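Coat protein (Papaya mosaic virus, PDB 4DOX) is the coat protein that probably assembles in many copies around the viral RNA to build the flexible filamentous capsid. Local coordinates at residues V59-V64 with R108-I113; A136-F141 with Q165-A170. All coordinates share one frame; numbering follows the deposited sequence.

Interaction 1: residues V59-V64 with R108-I113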
ATOM      1  N   VAL A  59      12.356  -2.319  -2.863  1.00 27.32           N
ATOM      2  CA  VAL A  59      12.172  -3.756  -2.857  1.00 27.01           C
ATOM      3  C   VAL A  59      10.709  -4.022  -2.456  1.00 27.27           C
ATOM      4  O   VAL A  59      10.019  -4.828  -3.081  1.00 27.23           O
ATOM      5  CB  VAL A  59      13.263  -4.457  -1.984  1.00 27.77           C
ATOM      6  CG1 VAL A  59      12.888  -5.861  -1.591  1.00 26.38           C
ATOM      7  CG2 VAL A  59      14.587  -4.449  -2.701  1.00 25.97           C
ATOM      8  N   ALA A  60      10.207  -3.290  -1.470  1.00 27.47           N
ATOM      9  CA  ALA A  60       8.790  -3.357  -1.156  1.00 27.21           C
ATOM     10  C   ALA A  60       7.988  -3.140  -2.410  1.00 27.49           C
ATOM     11  O   ALA A  60       7.016  -3.857  -2.653  1.00 28.16           O
ATOM     12  CB  ALA A  60       8.411  -2.324  -0.136  1.00 26.67           C
ATOM     13  N   LEU A  61       8.379  -2.155  -3.223  1.00 28.21           N
ATOM     14  CA  LEU A  61       7.597  -1.851  -4.456  1.00 28.31           C
ATOM     15  C   LEU A  61       7.461  -3.024  -5.419  1.00 28.28           C
ATOM     16  O   LEU A  61       6.567  -3.041  -6.266  1.00 28.24           O
ATOM     17  CB  LEU A  61       8.186  -0.686  -5.233  1.00 28.89           C
ATOM     18  CG  LEU A  61       7.585   0.711  -5.126  1.00 28.56           C
ATOM     19  CD1 LEU A  61       6.205   0.707  -4.604  1.00 26.67           C
ATOM     20  CD2 LEU A  61       8.472   1.491  -4.235  1.00 29.04           C
ATOM     21  N   GLU A  62       8.373  -3.982  -5.303  1.00 28.34           N
ATOM     22  CA  GLU A  62       8.307  -5.169  -6.128  1.00 28.84           C
ATOM     23  C   GLU A  62       7.102  -6.010  -5.762  1.00 27.47           C
ATOM     24  O   GLU A  62       6.451  -6.572  -6.640  1.00 27.34           O
ATOM     25  CB  GLU A  62       9.573  -5.985  -5.989  1.00 30.01           C
ATOM     26  CG  GLU A  62      10.780  -5.302  -6.586  1.00 34.35           C
ATOM     27  CD  GLU A  62      12.043  -6.072  -6.312  1.00 38.17           C
ATOM     28  OE1 GLU A  62      12.020  -7.318  -6.381  1.00 37.42           O
ATOM     29  OE2 GLU A  62      13.065  -5.417  -6.028  1.00 42.97           O
ATOM     30  N   LEU A  63       6.794  -6.068  -4.466  1.00 26.23           N
ATOM     31  CA  LEU A  63       5.623  -6.790  -3.996  1.00 24.94           C
ATOM     32  C   LEU A  63       4.382  -5.998  -4.380  1.00 24.76           C
ATOM     33  O   LEU A  63       3.379  -6.580  -4.853  1.00 25.73           O
ATOM     34  CB  LEU A  63       5.683  -7.031  -2.489  1.00 24.22           C
ATOM     35  CG  LEU A  63       4.446  -7.580  -1.770  1.00 22.17           C
ATOM     36  CD1 LEU A  63       4.090  -8.959  -2.232  1.00 18.68           C
ATOM     37  CD2 LEU A  63       4.755  -7.625  -0.331  1.00 22.30           C
ATOM     38  N   VAL A  64       4.467  -4.676  -4.218  1.00 23.62           N
ATOM     39  CA  VAL A  64       3.367  -3.790  -4.629  1.00 22.94           C
ATOM     40  C   VAL A  64       2.999  -3.954  -6.099  1.00 23.31           C
ATOM     41  O   VAL A  64       1.812  -4.042  -6.445  1.00 23.85           O
ATOM     42  CB  VAL A  64       3.669  -2.313  -4.318  1.00 22.83           C
ATOM     43  CG1 VAL A  64       2.464  -1.472  -4.633  1.00 21.57           C
ATOM     44  CG2 VAL A  64       4.106  -2.179  -2.843  1.00 20.06           C
ATOM     45  N   ARG A 108      -1.685  -0.306  -0.173  1.00 23.37           N
ATOM     46  CA  ARG A 108      -2.422   0.922  -0.233  1.00 23.31           C
ATOM     47  C   ARG A 108      -1.496   2.066   0.110  1.00 24.06           C
ATOM     48  O   ARG A 108      -1.631   3.151  -0.455  1.00 23.95           O
ATOM     49  CB  ARG A 108      -3.571   0.883   0.746  1.00 23.56           C
ATOM     50  CG  ARG A 108      -4.598   1.929   0.450  1.00 23.83           C
ATOM     51  CD  ARG A 108      -5.740   1.842   1.377  1.00 24.33           C
ATOM     52  NE  ARG A 108      -6.745   0.898   0.914  1.00 26.00           N
ATOM     53  CZ  ARG A 108      -7.179  -0.141   1.614  1.00 23.24           C
ATOM     54  NH1 ARG A 108      -6.684  -0.364   2.820  1.00 21.55           N
ATOM     55  NH2 ARG A 108      -8.092  -0.955   1.095  1.00 21.68           N
ATOM     56  N   TYR A 109      -0.544   1.802   1.017  1.00 24.23           N
ATOM     57  CA  TYR A 109       0.407   2.802   1.503  1.00 24.66           C
ATOM     58  C   TYR A 109       1.357   3.287   0.398  1.00 25.44           C
ATOM     59  O   TYR A 109       1.977   4.384   0.531  1.00 26.29           O
ATOM     60  CB  TYR A 109       1.225   2.239   2.689  1.00 23.74           C
ATOM     61  CG  TYR A 109       2.281   3.199   3.216  1.00 25.16           C
ATOM     62  CD1 TYR A 109       1.921   4.429   3.844  1.00 27.40           C
ATOM     63  CD2 TYR A 109       3.633   2.889   3.116  1.00 26.11           C
ATOM     64  CE1 TYR A 109       2.896   5.334   4.363  1.00 26.61           C
ATOM     65  CE2 TYR A 109       4.633   3.786   3.621  1.00 28.15           C
ATOM     66  CZ  TYR A 109       4.247   5.009   4.239  1.00 28.88           C
ATOM     67  OH  TYR A 109       5.222   5.868   4.701  1.00 27.62           O
ATOM     68  N   PHE A 110       1.492   2.452  -0.653  1.00 24.34           N
ATOM     69  CA  PHE A 110       2.369   2.720  -1.777  1.00 24.33           C
ATOM     70  C   PHE A 110       1.582   2.954  -3.055  1.00 25.06           C
ATOM     71  O   PHE A 110       2.160   3.105  -4.119  1.00 24.90           O
ATOM     72  CB  PHE A 110       3.310   1.539  -1.997  1.00 24.72           C
ATOM     73  CG  PHE A 110       4.276   1.314  -0.857  1.00 23.79           C
ATOM     74  CD1 PHE A 110       4.010   0.359   0.126  1.00 20.19           C
ATOM     75  CD2 PHE A 110       5.450   2.076  -0.766  1.00 22.72           C
ATOM     76  CE1 PHE A 110       4.901   0.174   1.212  1.00 23.21           C
ATOM     77  CE2 PHE A 110       6.358   1.880   0.314  1.00 23.63           C
ATOM     78  CZ  PHE A 110       6.086   0.917   1.298  1.00 20.26           C
ATOM     79  N   ALA A 111       0.258   2.981  -2.957  1.00 25.68           N
ATOM     80  CA  ALA A 111      -0.585   3.204  -4.136  1.00 27.19           C
ATOM     81  C   ALA A 111      -0.069   4.366  -5.029  1.00 28.92           C
ATOM     82  O   ALA A 111       0.067   4.167  -6.247  1.00 30.06           O
ATOM     83  CB  ALA A 111      -2.063   3.385  -3.773  1.00 26.19           C
ATOM     84  N   PRO A 112       0.261   5.557  -4.442  1.00 29.53           N
ATOM     85  CA  PRO A 112       0.643   6.681  -5.345  1.00 30.17           C
ATOM     86  C   PRO A 112       1.915   6.427  -6.156  1.00 30.34           C
ATOM     87  O   PRO A 112       2.031   6.899  -7.279  1.00 31.50           O
ATOM     88  CB  PRO A 112       0.813   7.872  -4.394  1.00 29.71           C
ATOM     89  CG  PRO A 112       0.001   7.504  -3.214  1.00 30.17           C
ATOM     90  CD  PRO A 112       0.152   6.016  -3.046  1.00 28.88           C
ATOM     91  N   ILE A 113       2.841   5.644  -5.611  1.00 29.60           N
ATOM     92  CA  ILE A 113       4.084   5.366  -6.309  1.00 29.75           C
ATOM     93  C   ILE A 113       3.811   4.417  -7.498  1.00 29.96           C
ATOM     94  O   ILE A 113       4.345   4.617  -8.599  1.00 31.02           O
ATOM     95  CB  ILE A 113       5.083   4.692  -5.381  1.00 29.66           C
ATOM     96  CG1 ILE A 113       5.261   5.438  -4.046  1.00 31.34           C
ATOM     97  CG2 ILE A 113       6.385   4.516  -6.076  1.00 30.61           C
ATOM     98  CD1 ILE A 113       5.622   6.900  -4.200  1.00 36.86           C
TER

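Interaction 2: residues A136-F141 with Q165-A170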
ATOM      1  N   ALA A 136     -11.459   2.915 -18.034  1.00 53.68           N
ATOM      2  CA  ALA A 136     -11.305   2.915 -16.576  1.00 50.34           C
ATOM      3  C   ALA A 136     -10.209   1.949 -16.137  1.00 47.79           C
ATOM      4  O   ALA A 136     -10.022   1.693 -14.975  1.00 46.44           O
ATOM      5  CB  ALA A 136     -12.617   2.600 -15.886  1.00 50.49           C
ATOM      6  N   LYS A 137      -9.473   1.451 -17.111  1.00 46.98           N
ATOM      7  CA  LYS A 137      -8.476   0.415 -16.993  1.00 44.43           C
ATOM      8  C   LYS A 137      -7.485   0.544 -15.845  1.00 42.65           C
ATOM      9  O   LYS A 137      -7.137  -0.435 -15.198  1.00 41.07           O
ATOM     10  CB  LYS A 137      -7.597   0.629 -18.168  1.00 44.76           C
ATOM     11  CG  LYS A 137      -7.657  -0.312 -19.195  1.00 46.20           C
ATOM     12  CD  LYS A 137      -6.269  -0.430 -19.666  1.00 46.08           C
ATOM     13  CE  LYS A 137      -5.911   0.506 -20.735  1.00 49.65           C
ATOM     14  NZ  LYS A 137      -6.642   0.085 -21.913  1.00 56.71           N
ATOM     15  N   PHE A 138      -6.991   1.769 -15.665  1.00 41.48           N
ATOM     16  CA  PHE A 138      -5.907   2.091 -14.761  1.00 38.69           C
ATOM     17  C   PHE A 138      -6.393   2.193 -13.338  1.00 37.11           C
ATOM     18  O   PHE A 138      -5.625   2.441 -12.438  1.00 34.88           O
ATOM     19  CB  PHE A 138      -5.171   3.336 -15.247  1.00 39.10           C
ATOM     20  CG  PHE A 138      -4.337   3.075 -16.441  1.00 40.13           C
ATOM     21  CD1 PHE A 138      -4.705   3.534 -17.710  1.00 41.25           C
ATOM     22  CD2 PHE A 138      -3.204   2.289 -16.319  1.00 38.17           C
ATOM     23  CE1 PHE A 138      -3.924   3.232 -18.821  1.00 41.01           C
ATOM     24  CE2 PHE A 138      -2.431   1.983 -17.415  1.00 38.52           C
ATOM     25  CZ  PHE A 138      -2.786   2.461 -18.670  1.00 39.59           C
ATOM     26  N   ALA A 139      -7.687   1.956 -13.169  1.00 37.02           N
ATOM     27  CA  ALA A 139      -8.349   1.920 -11.884  1.00 35.89           C
ATOM     28  C   ALA A 139      -8.509   0.481 -11.370  1.00 35.00           C
ATOM     29  O   ALA A 139      -8.966   0.262 -10.258  1.00 32.99           O
ATOM     30  CB  ALA A 139      -9.679   2.567 -12.023  1.00 37.63           C
ATOM     31  N   ALA A 140      -8.139  -0.503 -12.194  1.00 35.84           N
ATOM     32  CA  ALA A 140      -8.534  -1.913 -11.896  1.00 36.09           C
ATOM     33  C   ALA A 140      -7.534  -2.639 -10.971  1.00 34.28           C
ATOM     34  O   ALA A 140      -7.085  -3.764 -11.269  1.00 34.14           O
ATOM     35  CB  ALA A 140      -8.833  -2.717 -13.181  1.00 35.60           C
ATOM     36  N   PHE A 141      -7.155  -1.965  -9.890  1.00 32.18           N
ATOM     37  CA  PHE A 141      -6.435  -2.637  -8.836  1.00 30.79           C
ATOM     38  C   PHE A 141      -7.114  -2.390  -7.524  1.00 31.44           C
ATOM     39  O   PHE A 141      -7.795  -1.352  -7.339  1.00 32.18           O
ATOM     40  CB  PHE A 141      -4.933  -2.319  -8.799  1.00 29.61           C
ATOM     41  CG  PHE A 141      -4.576  -0.863  -8.638  1.00 28.03           C
ATOM     42  CD1 PHE A 141      -3.910  -0.427  -7.490  1.00 25.66           C
ATOM     43  CD2 PHE A 141      -4.804   0.067  -9.676  1.00 27.10           C
ATOM     44  CE1 PHE A 141      -3.552   0.948  -7.350  1.00 24.50           C
ATOM     45  CE2 PHE A 141      -4.443   1.405  -9.540  1.00 23.89           C
ATOM     46  CZ  PHE A 141      -3.814   1.847  -8.389  1.00 23.48           C
ATOM     47  N   GLN A 165     -12.616  11.110 -12.997  1.00 55.54           N
ATOM     48  CA  GLN A 165     -13.867  10.758 -12.294  1.00 56.96           C
ATOM     49  C   GLN A 165     -14.381   9.373 -12.766  1.00 56.71           C
ATOM     50  O   GLN A 165     -14.861   8.588 -11.947  1.00 56.68           O
ATOM     51  CB  GLN A 165     -14.924  11.878 -12.467  1.00 59.76           C
ATOM     52  CG  GLN A 165     -16.235  11.753 -11.650  1.00 63.17           C
ATOM     53  CD  GLN A 165     -16.059  11.774 -10.111  1.00 65.77           C
ATOM     54  OE1 GLN A 165     -15.024  12.187  -9.569  1.00 65.80           O
ATOM     55  NE2 GLN A 165     -17.088  11.317  -9.406  1.00 67.84           N
ATOM     56  N   GLU A 166     -14.243   9.063 -14.059  1.00 56.84           N
ATOM     57  CA  GLU A 166     -14.592   7.741 -14.569  1.00 56.76           C
ATOM     58  C   GLU A 166     -13.795   6.630 -13.870  1.00 54.16           C
ATOM     59  O   GLU A 166     -14.354   5.620 -13.449  1.00 53.77           O
ATOM     60  CB  GLU A 166     -14.430   7.642 -16.087  1.00 58.07           C
ATOM     61  CG  GLU A 166     -14.877   6.293 -16.607  1.00 60.62           C
ATOM     62  CD  GLU A 166     -14.535   6.040 -18.062  1.00 65.83           C
ATOM     63  OE1 GLU A 166     -13.832   6.886 -18.655  1.00 69.10           O
ATOM     64  OE2 GLU A 166     -14.973   4.992 -18.614  1.00 65.83           O
ATOM     65  N   GLU A 167     -12.486   6.817 -13.757  1.00 52.72           N
ATOM     66  CA  GLU A 167     -11.647   5.905 -12.975  1.00 49.92           C
ATOM     67  C   GLU A 167     -12.105   5.787 -11.524  1.00 49.56           C
ATOM     68  O   GLU A 167     -12.252   4.662 -11.035  1.00 48.61           O
ATOM     69  CB  GLU A 167     -10.164   6.259 -13.085  1.00 47.91           C
ATOM     70  CG  GLU A 167      -9.584   5.904 -14.444  1.00 47.17           C
ATOM     71  CD  GLU A 167      -8.279   6.621 -14.750  1.00 46.34           C
ATOM     72  OE1 GLU A 167      -7.989   7.665 -14.128  1.00 46.44           O
ATOM     73  OE2 GLU A 167      -7.543   6.161 -15.636  1.00 44.99           O
ATOM     74  N   ARG A 168     -12.353   6.916 -10.843  1.00 50.55           N
ATOM     75  CA  ARG A 168     -12.792   6.883  -9.425  1.00 51.26           C
ATOM     76  C   ARG A 168     -14.073   6.074  -9.310  1.00 53.33           C
ATOM     77  O   ARG A 168     -14.160   5.167  -8.489  1.00 52.76           O
ATOM     78  CB  ARG A 168     -12.966   8.287  -8.796  1.00 51.50           C
ATOM     79  CG  ARG A 168     -11.629   9.054  -8.587  1.00 51.68           C
ATOM     80  CD  ARG A 168     -11.677  10.301  -7.654  1.00 51.08           C
ATOM     81  NE  ARG A 168     -11.957  11.487  -8.451  1.00 54.40           N
ATOM     82  CZ  ARG A 168     -11.056  12.353  -8.904  1.00 54.63           C
ATOM     83  NH1 ARG A 168      -9.763  12.222  -8.607  1.00 52.91           N
ATOM     84  NH2 ARG A 168     -11.468  13.375  -9.646  1.00 55.64           N
ATOM     85  N   ILE A 169     -15.037   6.379 -10.179  1.00 56.47           N
ATOM     86  CA  ILE A 169     -16.334   5.715 -10.172  1.00 59.07           C
ATOM     87  C   ILE A 169     -16.182   4.249 -10.485  1.00 59.11           C
ATOM     88  O   ILE A 169     -16.806   3.418  -9.827  1.00 60.22           O
ATOM     89  CB  ILE A 169     -17.368   6.410 -11.126  1.00 61.71           C
ATOM     90  CG1 ILE A 169     -18.116   7.479 -10.349  1.00 63.01           C
ATOM     91  CG2 ILE A 169     -18.405   5.421 -11.730  1.00 62.90           C
ATOM     92  CD1 ILE A 169     -18.493   8.684 -11.184  1.00 67.85           C
ATOM     93  N   ALA A 170     -15.350   3.921 -11.470  1.00 58.99           N
ATOM     94  CA  ALA A 170     -15.265   2.536 -11.920  1.00 58.90           C
ATOM     95  C   ALA A 170     -14.773   1.638 -10.804  1.00 57.57           C
ATOM     96  O   ALA A 170     -15.152   0.470 -10.769  1.00 58.62           O
ATOM     97  CB  ALA A 170     -14.393   2.392 -13.169  1.00 58.48           C
TER
HETATM   98  O   HOH W   1      -7.921   4.000 -17.038  1.00 30.79           O

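Interaction 1: residues V59-V64 with R108-I113
The carbonyl oxygen of Ala60, whose methyl touches Phe110 on the facing segment, is gripped by two backbone N-H groups. Val64 N donates to Ala60 O at 3.1 Å, and Leu63 N adds a weaker bond to the same oxygen. That oxygen is used within the helix, and what meets the other segment is carbon. Ala60 CB comes to 4.2 Å from Phe110 CZ, at the far end of the ring, while Val64 meets the ring's root, where Val64 CG2 lies 3.9 Å from Phe110 CB. That methyl also borders CG and CD1, and the two side chains cross at about a right angle. Phe110 CG lies anti to the carbonyl carbon (chi1 -65°), which points the ring at the helix, its root by Val64 and its far end by Ala60. In this all-helical coat protein Phe110 belongs to the type I turn from Arg108 to Ala111, which links helix 103-108 to helix 111-118 and is closed by a bond of 3.1 Å from Ala111 N to Arg108 O. The turn thus sets an aromatic side chain against helix 56-70. Leu61 reaches the same Phe110 CB, its CD1 standing 4.0 Å away and approaching the ring obliquely. A separate point of contact is Ile113, whose CG2 is 4.1 Å from Leu61 CD1. Ile113 presents this branch because CG2 is anti to its own backbone N. Two other aromatic rings lie near: Tyr109, whose CD2 sits 3.5 Å above one face of the Phe110 ring, offset toward the rim, and Phe106, whose ring meets it at about 60°.

Interaction 2: residues A136-F141 with Q165-A170
Glu167 and Ala139 meet through their CB atoms, 3.9 Å apart, where the start of helix 165-172 lies against the 3-10 segment that includes residues 137-139. In this all-helical coat protein the first turns of the helix thus pack on the loop that follows helix 111-118, with Glu167 and the alanine methyls doing most of the touching. Followed outward, Glu167 places its CG 4.1 Å from Ala136 CA, with the methyl of Ala139 also beside it. CG is anti to the carbonyl carbon, chi1 -73°, and the chain beyond runs extended, which carries the carboxylate toward Phe138. There the two oxygens divide their work. Glu167 OE1 takes a salt bridge with Arg161 NH1 and a hydrogen bond from Thr164 N, just before the helix segment. Glu167 OE2 accepts from a water at 2.6 Å, and that water in turn accepts from Phe138 N at 2.8 Å, so a single solvent molecule ties the acid to the backbone of the turn. Glu167 OE2 also lies 3.7 Å from Phe138 CB, and relative to the aromatic ring it sits at the edge, near the plane. Together these partners probably favour the charged form of the carboxylate. Trp115, on helix 111-118, touches the same side chain. Glu166 OE2, hydrogen-bonded to Ser135 OG, comes no nearer than 4.1 Å to Ala136 N. Ala139 CB rests 3.5 Å from Glu167 O, while one helical turn on the methyls of Ala170 and Ala136 meet, CB to CB, at 3.3 Å.

The two interactions come in series along the chain: 59-64 with 108-113 is complete before 136-141 begins. Their centres are about 18 Å apart and their nearest atoms about 5 Å, without touching. Interaction 1 is buried about 5 Å from the centre of the chain, whereas interaction 2 is about 17 Å from it and only partly buried. Helix 111-118 connects them: it carries Ile113 of interaction 1, and its Trp115 touches Glu167 of interaction 2. Phe143 touches both Val64 and Phe141. The apolar contact joins helices near the middle of the chain, and the partly water-bridged one fastens helix 165-172, the last in the chain, to the loop before it.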